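Local coordinates for interferon gamma receptor 1 (Gallus gallus, PDB 4EQ2), which probably binds the cytokine interferon gamma outside the cell and passes the signal across the membrane, at residues L114-H119 with S209-P214. Sequence-based numbering, arbitrary orientation.
Sequences LNLSRH and SCIWVP
The guanidinium of Arg118 donates through NH1 to the backbone O of Gly120, while Pro214 packs over one of its faces. Pro214 CD sits above the middle of the plane, 3.9 Å from Arg118 CZ, a van der Waals contact of a ring CH2 with the guanidinium face. Further back, Arg118 CD passes 3.7 Å from Trp212 O, which lies obliquely to the guanidinium. The reach comes from the torsions: CG is placed between the backbone N and the carbonyl carbon (chi1 78°), and the chain then runs extended to NE, laying its methylenes across Ile211. Ile211 CD1 touches Arg118 CB at 3.8 Å and also presses on the backbone of the facing strand, 3.7 Å from Ser117 C.

Leu116 fills the space beside Ile211 with one branch. With CG anti to the backbone N (chi1 -169°), its CD2 methyl reaches Ile211 CG2 at 3.8 Å and Ser209 CB at the same 3.8 Å. Cutting Leu116 back to an alanine removes CD2, which is likely to leave a gap between the strands, beside Ile211 CG2 and Ser209 CB.

Strands 114-119 and 209-213 run almost parallel, 9° apart, but their axes come no nearer than 7.4 Å, and side chains rather than backbone bonds join them. They are outer strands of two different sheets, the first and last strands (A and G) of the receptor's second, C-terminal extracellular fibronectin type III domain, probably the membrane-proximal one as in related receptors, so the contact closes one side of the beta-sandwich. Strand 122-128 pairs with the first and strand 186-196 with the second; between them Ile123 meets Leu116, Ile211 and Val213, Val190 meets Leu116, and the Cys210-Cys189 disulfide links 209-213 to its sheet neighbour.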
loop_
_atom_site.group_PDB
_atom_site.type_symbol
_atom_site.label_atom_id
_atom_site.label_comp_id
_atom_site.label_asym_id
_atom_site.label_seq_id
_atom_site.Cartn_x
_atom_site.Cartn_y
_atom_site.Cartn_z
ATOM N N LEU A 114 4.299 14.228 4.045
ATOM C CA LEU A 114 5.231 15.243 3.564
ATOM C C LEU A 114 5.362 16.395 4.550
ATOM O O LEU A 114 4.390 17.086 4.846
ATOM C CB LEU A 114 4.793 15.768 2.194
ATOM C CG LEU A 114 5.842 16.516 1.368
ATOM C CD1 LEU A 114 5.356 16.692 -0.061
ATOM C CD2 LEU A 114 6.188 17.855 1.987
ATOM N N ASN A 115 6.575 16.603 5.048
ATOM C CA ASN A 115 6.848 17.702 5.965
ATOM C C ASN A 115 7.701 18.791 5.334
ATOM O O ASN A 115 8.811 18.541 4.875
ATOM C CB ASN A 115 7.489 17.179 7.248
ATOM C CG ASN A 115 6.466 16.595 8.205
ATOM O OD1 ASN A 115 5.644 17.323 8.768
ATOM N ND2 ASN A 115 6.503 15.277 8.387
ATOM N N LEU A 116 7.172 20.006 5.329
ATOM C CA LEU A 116 7.811 21.117 4.645
ATOM C C LEU A 116 8.346 22.147 5.638
ATOM O O LEU A 116 7.630 22.584 6.538
ATOM C CB LEU A 116 6.804 21.766 3.698
ATOM C CG LEU A 116 7.289 22.783 2.671
ATOM C CD1 LEU A 116 8.358 22.160 1.808
ATOM C CD2 LEU A 116 6.125 23.250 1.815
ATOM N N SER A 117 9.610 22.524 5.474
ATOM C CA SER A 117 10.235 23.550 6.305
ATOM C C SER A 117 11.233 24.341 5.466
ATOM O O SER A 117 11.306 24.152 4.251
ATOM C CB SER A 117 10.928 22.923 7.518
ATOM O OG SER A 117 12.118 22.249 7.152
ATOM N N ARG A 118 12.000 25.226 6.099
ATOM C CA ARG A 118 12.978 26.021 5.358
ATOM C C ARG A 118 14.145 26.499 6.213
ATOM O O ARG A 118 13.966 26.927 7.355
ATOM C CB ARG A 118 12.311 27.239 4.717
ATOM C CG ARG A 118 12.047 28.366 5.698
ATOM C CD ARG A 118 11.590 29.643 5.008
ATOM N NE ARG A 118 11.314 30.694 5.985
ATOM C CZ ARG A 118 12.216 31.576 6.406
ATOM N NH1 ARG A 118 13.454 31.540 5.925
ATOM N NH2 ARG A 118 11.881 32.496 7.305
ATOM N N HIS A 119 15.344 26.429 5.648
ATOM C CA HIS A 119 16.511 27.051 6.256
ATOM C C HIS A 119 16.937 28.218 5.378
ATOM O O HIS A 119 17.586 28.031 4.347
ATOM C CB HIS A 119 17.656 26.048 6.421
ATOM C CG HIS A 119 18.932 26.666 6.896
ATOM N ND1 HIS A 119 20.114 26.573 6.190
ATOM C CD2 HIS A 119 19.212 27.405 7.995
ATOM C CE1 HIS A 119 21.065 27.217 6.840
ATOM N NE2 HIS A 119 20.544 27.732 7.939
ATOM N N SER A 209 1.739 21.006 0.247
ATOM C CA SER A 209 2.146 21.786 1.403
ATOM C C SER A 209 2.833 23.023 0.858
ATOM O O SER A 209 3.670 22.927 -0.039
ATOM C CB SER A 209 3.100 21.000 2.300
ATOM O OG SER A 209 2.405 20.018 3.047
ATOM N N CYS A 210 2.466 24.187 1.379
ATOM C CA CYS A 210 3.031 25.435 0.894
ATOM C C CYS A 210 3.825 26.119 1.991
ATOM O O CYS A 210 3.663 25.816 3.173
ATOM C CB CYS A 210 1.930 26.361 0.382
ATOM S SG CYS A 210 0.909 25.645 -0.933
ATOM N N ILE A 211 4.687 27.046 1.596
ATOM C CA ILE A 211 5.505 27.764 2.555
ATOM C C ILE A 211 5.946 29.101 1.972
ATOM O O ILE A 211 6.207 29.213 0.772
ATOM C CB ILE A 211 6.732 26.930 2.983
ATOM C CG1 ILE A 211 7.459 27.593 4.156
ATOM C CG2 ILE A 211 7.664 26.720 1.807
ATOM C CD1 ILE A 211 8.582 26.759 4.741
ATOM N N TRP A 212 5.997 30.123 2.823
ATOM C CA TRP A 212 6.435 31.444 2.394
ATOM C C TRP A 212 7.948 31.582 2.519
ATOM O O TRP A 212 8.555 31.007 3.418
ATOM C CB TRP A 212 5.742 32.541 3.205
ATOM C CG TRP A 212 6.408 33.863 3.031
ATOM C CD1 TRP A 212 7.252 34.477 3.908
ATOM C CD2 TRP A 212 6.320 34.721 1.887
ATOM N NE1 TRP A 212 7.685 35.672 3.386
ATOM C CE2 TRP A 212 7.128 35.845 2.149
ATOM C CE3 TRP A 212 5.634 34.650 0.669
ATOM C CZ2 TRP A 212 7.263 36.892 1.239
ATOM C CZ3 TRP A 212 5.770 35.692 -0.231
ATOM C CH2 TRP A 212 6.578 36.799 0.060
ATOM N N VAL A 213 8.552 32.347 1.613
ATOM C CA VAL A 213 9.987 32.613 1.666
ATOM C C VAL A 213 10.317 34.093 1.449
ATOM O O VAL A 213 10.162 34.607 0.341
ATOM C CB VAL A 213 10.748 31.783 0.621
ATOM C CG1 VAL A 213 12.236 32.072 0.706
ATOM C CG2 VAL A 213 10.477 30.303 0.821
ATOM N N PRO A 214 10.773 34.781 2.513
ATOM C CA PRO A 214 11.194 36.189 2.455
ATOM C C PRO A 214 12.416 36.401 1.560
ATOM O O PRO A 214 12.947 35.440 0.999
ATOM C CB PRO A 214 11.554 36.508 3.909
ATOM C CG PRO A 214 10.819 35.494 4.723
ATOM C CD PRO A 214 10.817 34.251 3.886
#